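Local coordinates for protein D-alanyl transferase DltD (Enterococcus faecalis, PDB 6O93) that probably transfers D-alanine to lipoteichoic acid during cell wall biogenesis in Gram-positive bacteria, as a membrane-anchored protein of the DltD family, at residues Gln126-Leu131 with Asp179-Asn184; Ala132-Leu137 with Gln171-Ser176. All blocks are in the same frame, centred on the assembly; numbering follows the deposited sequence.

Contact 1: residues Gln126-Leu131 with Asp179-Asn184; sequences QTYQWL and DYFIMN
F181 turns the edge of its ring onto one face of Y128. The ring centroids are 4.7 Å apart and the planes stand at 56°, so the edge-to-face pair is tilted. F181 CD1 sits over the middle of the Y128 ring, 3.6 Å from Y128 CG. The CZ and CE2 atoms of F181 meet L131, whose CD1 lies 3.6 Å from F181 CZ. F181 thus packs against two residues about one turn apart on helix 124-132.

N184 comes to the rim of Y128 instead, with its CB near the ring plane and 3.6 Å from Y128 CE2. Its amide turns back to its own helix: N184 ND2 donates to Y180 O at 3.0 Å, almost straight, from above the carbonyl plane. The CG of Y180 is anti to its backbone N (chi1 170°), which brings the ring to the hydroxyl end of Y128. Y128 OH is 3.5 Å from Y180 CE2. One water bridges the two hydroxyls, donating to Y128 OH, which also hydrogen-bonds D157.

The axes of segments 126-131 and 179-184 approach to 9.0 Å, with a signed crossing angle of -138°. This is a largely buried aromatic cluster of Y128, Y180 and F181 between two roughly antiparallel helices.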
loop_
_atom_site.group_PDB
_atom_site.type_symbol
_atom_site.label_atom_id
_atom_site.label_comp_id
_atom_site.label_asym_id
_atom_site.label_seq_id
_atom_site.Cartn_x
_atom_site.Cartn_y
_atom_site.Cartn_z
ATOM N N GLN A 126 -2.426 14.846 8.522
ATOM C CA GLN A 126 -2.221 14.943 7.080
ATOM C C GLN A 126 -3.415 15.596 6.388
ATOM O O GLN A 126 -3.242 16.373 5.440
ATOM C CB GLN A 126 -1.952 13.551 6.506
ATOM C CG GLN A 126 -0.717 12.881 7.095
ATOM C CD GLN A 126 -0.586 11.418 6.704
ATOM O OE1 GLN A 126 -1.422 10.877 5.980
ATOM N NE2 GLN A 126 0.465 10.769 7.193
ATOM N N THR A 127 -4.630 15.304 6.850
ATOM C CA THR A 127 -5.817 15.903 6.246
ATOM C C THR A 127 -5.863 17.405 6.501
ATOM O O THR A 127 -6.123 18.193 5.584
ATOM C CB THR A 127 -7.076 15.222 6.784
ATOM O OG1 THR A 127 -7.002 13.816 6.526
ATOM C CG2 THR A 127 -8.324 15.786 6.122
ATOM N N TYR A 128 -5.614 17.823 7.744
ATOM C CA TYR A 128 -5.592 19.251 8.057
ATOM C C TYR A 128 -4.448 19.960 7.337
ATOM O O TYR A 128 -4.618 21.083 6.843
ATOM C CB TYR A 128 -5.471 19.458 9.567
ATOM C CG TYR A 128 -6.776 19.361 10.336
ATOM C CD1 TYR A 128 -7.898 18.750 9.789
ATOM C CD2 TYR A 128 -6.883 19.899 11.612
ATOM C CE1 TYR A 128 -9.085 18.673 10.499
ATOM C CE2 TYR A 128 -8.060 19.827 12.326
ATOM C CZ TYR A 128 -9.159 19.214 11.767
ATOM O OH TYR A 128 -10.329 19.149 12.484
ATOM N N GLN A 129 -3.273 19.330 7.284
ATOM C CA GLN A 129 -2.151 19.916 6.557
ATOM C C GLN A 129 -2.508 20.138 5.092
ATOM O O GLN A 129 -2.188 21.186 4.517
ATOM C CB GLN A 129 -0.925 19.011 6.676
ATOM C CG GLN A 129 0.315 19.537 5.971
ATOM C CD GLN A 129 1.389 18.480 5.825
ATOM O OE1 GLN A 129 1.096 17.314 5.546
ATOM N NE2 GLN A 129 2.641 18.878 6.018
ATOM N N TRP A 130 -3.170 19.159 4.475
ATOM C CA TRP A 130 -3.563 19.282 3.075
ATOM C C TRP A 130 -4.453 20.501 2.856
ATOM O O TRP A 130 -4.243 21.277 1.917
ATOM C CB TRP A 130 -4.256 17.989 2.632
ATOM C CG TRP A 130 -5.171 18.112 1.448
ATOM C CD1 TRP A 130 -4.842 18.533 0.192
ATOM C CD2 TRP A 130 -6.565 17.775 1.406
ATOM N NE1 TRP A 130 -5.948 18.489 -0.627
ATOM C CE2 TRP A 130 -7.018 18.027 0.094
ATOM C CE3 TRP A 130 -7.475 17.289 2.351
ATOM C CZ2 TRP A 130 -8.341 17.812 -0.294
ATOM C CZ3 TRP A 130 -8.789 17.077 1.962
ATOM C CH2 TRP A 130 -9.208 17.337 0.651
ATOM N N LEU A 131 -5.445 20.698 3.728
ATOM C CA LEU A 131 -6.363 21.820 3.552
ATOM C C LEU A 131 -5.713 23.149 3.911
ATOM O O LEU A 131 -6.022 24.173 3.289
ATOM C CB LEU A 131 -7.621 21.604 4.392
ATOM C CG LEU A 131 -8.472 20.399 3.979
ATOM C CD1 LEU A 131 -9.549 20.126 5.010
ATOM C CD2 LEU A 131 -9.088 20.626 2.607
ATOM N N ASP A 179 -7.490 29.043 9.008
ATOM C CA ASP A 179 -6.989 29.413 10.328
ATOM C C ASP A 179 -7.274 28.318 11.349
ATOM O O ASP A 179 -6.432 28.017 12.202
ATOM C CB ASP A 179 -7.614 30.732 10.783
ATOM C CG ASP A 179 -7.185 31.914 9.931
ATOM O OD1 ASP A 179 -6.230 31.778 9.139
ATOM O OD2 ASP A 179 -7.810 32.986 10.057
ATOM N N TYR A 180 -8.462 27.712 11.279
ATOM C CA TYR A 180 -8.814 26.651 12.218
ATOM C C TYR A 180 -7.859 25.469 12.092
ATOM O O TYR A 180 -7.351 24.956 13.095
ATOM C CB TYR A 180 -10.257 26.204 11.985
ATOM C CG TYR A 180 -10.634 24.959 12.752
ATOM C CD1 TYR A 180 -11.023 25.032 14.080
ATOM C CD2 TYR A 180 -10.594 23.711 12.148
ATOM C CE1 TYR A 180 -11.366 23.899 14.787
ATOM C CE2 TYR A 180 -10.935 22.567 12.848
ATOM C CZ TYR A 180 -11.321 22.668 14.166
ATOM O OH TYR A 180 -11.663 21.537 14.872
ATOM N N PHE A 181 -7.609 25.016 10.861
ATOM C CA PHE A 181 -6.683 23.907 10.662
ATOM C C PHE A 181 -5.292 24.261 11.171
ATOM O O PHE A 181 -4.614 23.425 11.779
ATOM C CB PHE A 181 -6.638 23.520 9.183
ATOM C CG PHE A 181 -7.972 23.112 8.626
ATOM C CD1 PHE A 181 -8.757 22.181 9.286
ATOM C CD2 PHE A 181 -8.450 23.672 7.454
ATOM C CE1 PHE A 181 -9.989 21.808 8.784
ATOM C CE2 PHE A 181 -9.685 23.304 6.946
ATOM C CZ PHE A 181 -10.454 22.370 7.613
ATOM N N ILE A 182 -4.858 25.504 10.945
ATOM C CA ILE A 182 -3.531 25.922 11.391
ATOM C C ILE A 182 -3.444 25.883 12.912
ATOM O O ILE A 182 -2.431 25.456 13.480
ATOM C CB ILE A 182 -3.201 27.318 10.832
ATOM C CG1 ILE A 182 -3.002 27.233 9.316
ATOM C CG2 ILE A 182 -1.963 27.896 11.511
ATOM C CD1 ILE A 182 -2.896 28.577 8.625
ATOM N N MET A 183 -4.506 26.320 13.594
ATOM C CA MET A 183 -4.534 26.247 15.051
ATOM C C MET A 183 -4.363 24.813 15.533
ATOM O O MET A 183 -3.584 24.542 16.454
ATOM C CB MET A 183 -5.845 26.818 15.586
ATOM C CG MET A 183 -5.977 28.314 15.471
ATOM S SD MET A 183 -7.484 28.881 16.271
ATOM C CE MET A 183 -7.509 30.591 15.739
ATOM N N ASN A 184 -5.106 23.881 14.936
ATOM C CA ASN A 184 -5.030 22.490 15.370
ATOM C C ASN A 184 -3.701 21.858 14.981
ATOM O O ASN A 184 -3.162 21.031 15.726
ATOM C CB ASN A 184 -6.193 21.695 14.779
ATOM C CG ASN A 184 -7.483 21.902 15.541
ATOM O OD1 ASN A 184 -7.827 21.113 16.420
ATOM N ND2 ASN A 184 -8.201 22.969 15.215
HETATM O O HOH W 1 -11.334 18.686 15.224
#

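Contact 2: residues Ala132-Leu137 with Gln171-Ser176; sequences ANLTEL and QLPQRS. With PO4 (phosphate ion), chain H.
This is an apolar surface contact between two loops. Residues 132-137 run from the end of helix 124-132 toward helix 139-148. Residues 171-176 run into the first turn of helix 175-195. L172 is the central side chain. Both its methyls reach the other loop. L172 CD1 approaches the backbone at T135 O, 3.3 Å away. L172 CD2 touches two leucines, 4.2 Å from L134 CG and 4.1 Å from L137 CB.

L134 also meets P173: L134 CD2 is 4.2 Å from P173 CD, and the two side chains cross at about a right angle. L137 extends the patch to the backbone of Q171, with L137 CD2 3.8 Å from Q171 N. L167 of helix 158-168 touches both L134 and L137.

Beyond the patch, a phosphate, probably from the crystallisation liquor, sits by the start of helix 175-195. R175 N donates to phosphate O4 at 3.3 Å and weakly to O2. Phosphate O1 lies at the edge of the R175 guanidinium.

No hydrogen bond joins the two segments. They meet by van der Waals packing; A132 O hydrogen-bonds R178 NE of helix 175-195. The helix start and R175 probably offer a favourable field to the anion.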
loop_
_atom_site.group_PDB
_atom_site.type_symbol
_atom_site.label_atom_id
_atom_site.label_comp_id
_atom_site.label_asym_id
_atom_site.label_seq_id
_atom_site.Cartn_x
_atom_site.Cartn_y
_atom_site.Cartn_z
ATOM N N ALA A 132 -4.810 23.158 4.894
ATOM C CA ALA A 132 -4.181 24.408 5.307
ATOM C C ALA A 132 -3.297 24.980 4.206
ATOM O O ALA A 132 -3.220 26.202 4.037
ATOM C CB ALA A 132 -3.367 24.187 6.583
ATOM N N ASN A 133 -2.629 24.115 3.442
ATOM C CA ASN A 133 -1.681 24.542 2.422
ATOM C C ASN A 133 -2.299 24.619 1.032
ATOM O O ASN A 133 -1.579 24.858 0.059
ATOM C CB ASN A 133 -0.479 23.596 2.394
ATOM C CG ASN A 133 0.266 23.566 3.711
ATOM O OD1 ASN A 133 0.352 24.574 4.410
ATOM N ND2 ASN A 133 0.808 22.409 4.057
ATOM N N LEU A 134 -3.608 24.427 0.915
ATOM C CA LEU A 134 -4.254 24.426 -0.390
ATOM C C LEU A 134 -4.360 25.852 -0.921
ATOM O O LEU A 134 -5.038 26.696 -0.325
ATOM C CB LEU A 134 -5.633 23.783 -0.279
ATOM C CG LEU A 134 -6.228 23.158 -1.539
ATOM C CD1 LEU A 134 -5.297 22.103 -2.115
ATOM C CD2 LEU A 134 -7.584 22.554 -1.218
ATOM N N THR A 135 -3.682 26.122 -2.043
ATOM C CA THR A 135 -3.724 27.430 -2.685
ATOM C C THR A 135 -4.346 27.412 -4.071
ATOM O O THR A 135 -4.825 28.460 -4.522
ATOM C CB THR A 135 -2.310 28.027 -2.800
ATOM O OG1 THR A 135 -1.460 27.134 -3.532
ATOM C CG2 THR A 135 -1.719 28.278 -1.421
ATOM N N GLU A 136 -4.346 26.274 -4.759
ATOM C CA GLU A 136 -5.001 26.145 -6.053
ATOM C C GLU A 136 -5.772 24.835 -6.069
ATOM O O GLU A 136 -5.245 23.796 -5.661
ATOM C CB GLU A 136 -3.994 26.188 -7.206
ATOM C CG GLU A 136 -4.638 26.104 -8.582
ATOM C CD GLU A 136 -3.681 26.462 -9.704
ATOM O OE1 GLU A 136 -2.475 26.645 -9.426
ATOM O OE2 GLU A 136 -4.137 26.566 -10.862
ATOM N N LEU A 137 -7.012 24.889 -6.540
ATOM C CA LEU A 137 -7.912 23.747 -6.486
ATOM C C LEU A 137 -7.753 22.891 -7.736
ATOM O O LEU A 137 -7.731 23.411 -8.855
ATOM C CB LEU A 137 -9.357 24.225 -6.350
ATOM C CG LEU A 137 -10.390 23.188 -5.920
ATOM C CD1 LEU A 137 -10.073 22.659 -4.529
ATOM C CD2 LEU A 137 -11.781 23.798 -5.962
ATOM N N GLN A 171 -14.509 25.972 -4.495
ATOM C CA GLN A 171 -13.983 27.078 -3.710
ATOM C C GLN A 171 -12.881 26.584 -2.786
ATOM O O GLN A 171 -12.954 25.472 -2.255
ATOM C CB GLN A 171 -15.090 27.742 -2.884
ATOM C CG GLN A 171 -16.198 28.364 -3.720
ATOM C CD GLN A 171 -15.709 29.516 -4.574
ATOM O OE1 GLN A 171 -14.799 30.252 -4.186
ATOM N NE2 GLN A 171 -16.307 29.678 -5.750
ATOM N N LEU A 172 -11.861 27.417 -2.597
ATOM C CA LEU A 172 -10.804 27.106 -1.653
ATOM C C LEU A 172 -11.330 27.220 -0.224
ATOM O O LEU A 172 -12.386 27.811 0.015
ATOM C CB LEU A 172 -9.620 28.050 -1.846
ATOM C CG LEU A 172 -8.823 27.893 -3.141
ATOM C CD1 LEU A 172 -7.802 29.010 -3.272
ATOM C CD2 LEU A 172 -8.140 26.536 -3.192
ATOM N N PRO A 173 -10.612 26.657 0.747
ATOM C CA PRO A 173 -11.025 26.816 2.144
ATOM C C PRO A 173 -11.085 28.284 2.532
ATOM O O PRO A 173 -10.191 29.069 2.207
ATOM C CB PRO A 173 -9.938 26.070 2.926
ATOM C CG PRO A 173 -9.342 25.124 1.950
ATOM C CD PRO A 173 -9.411 25.814 0.622
ATOM N N GLN A 174 -12.156 28.652 3.230
ATOM C CA GLN A 174 -12.298 30.017 3.712
ATOM C C GLN A 174 -11.174 30.348 4.690
ATOM O O GLN A 174 -10.560 29.466 5.297
ATOM C CB GLN A 174 -13.659 30.205 4.386
ATOM C CG GLN A 174 -14.842 29.834 3.502
ATOM C CD GLN A 174 -16.162 29.840 4.250
ATOM O OE1 GLN A 174 -16.210 30.085 5.456
ATOM N NE2 GLN A 174 -17.245 29.568 3.534
ATOM N N ARG A 175 -10.903 31.646 4.834
ATOM C CA ARG A 175 -9.845 32.091 5.736
ATOM C C ARG A 175 -10.047 31.529 7.138
ATOM O O ARG A 175 -9.107 31.013 7.754
ATOM C CB ARG A 175 -9.794 33.620 5.773
ATOM C CG ARG A 175 -8.464 34.204 5.312
ATOM C CD ARG A 175 -8.512 35.726 5.227
ATOM N NE ARG A 175 -9.546 36.194 4.307
ATOM C CZ ARG A 175 -9.711 37.462 3.943
ATOM N NH1 ARG A 175 -10.682 37.785 3.101
ATOM N NH2 ARG A 175 -8.908 38.406 4.413
ATOM N N SER A 176 -11.273 31.616 7.659
ATOM C CA SER A 176 -11.543 31.098 8.996
ATOM C C SER A 176 -11.371 29.586 9.056
ATOM O O SER A 176 -11.043 29.040 10.117
ATOM C CB SER A 176 -12.955 31.490 9.440
ATOM O OG SER A 176 -13.940 30.925 8.590
HETATM P P PO4 H . -12.705 33.875 2.301
HETATM O O1 PO4 H . -12.409 35.108 1.479
HETATM O O2 PO4 H . -11.667 32.821 1.999
HETATM O O3 PO4 H . -14.077 33.351 1.948
HETATM O O4 PO4 H . -12.653 34.225 3.771
#

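How the contacts relate
Contacts 1 and 2 are neighbours, with centres about 10 Å apart, on the same side of the chain's centre. Along the chain the order is 126-131, 132-137, 171-176 and 179-184, so the closure made by contact 2 falls within that of contact 1. Both use helix 175-195. They touch directly where A132 CB packs on F181 CB, 4.2 Å away, and where L131 O meets P173 CG. The intervening chain is mostly helical and contains no strand. One contact is buried helix packing and the other joins surface loops. Both lie, in sequence, between strands 98-102 and 289-294 of the parallel sheet, and they tie together part of that long, mainly helical insertion.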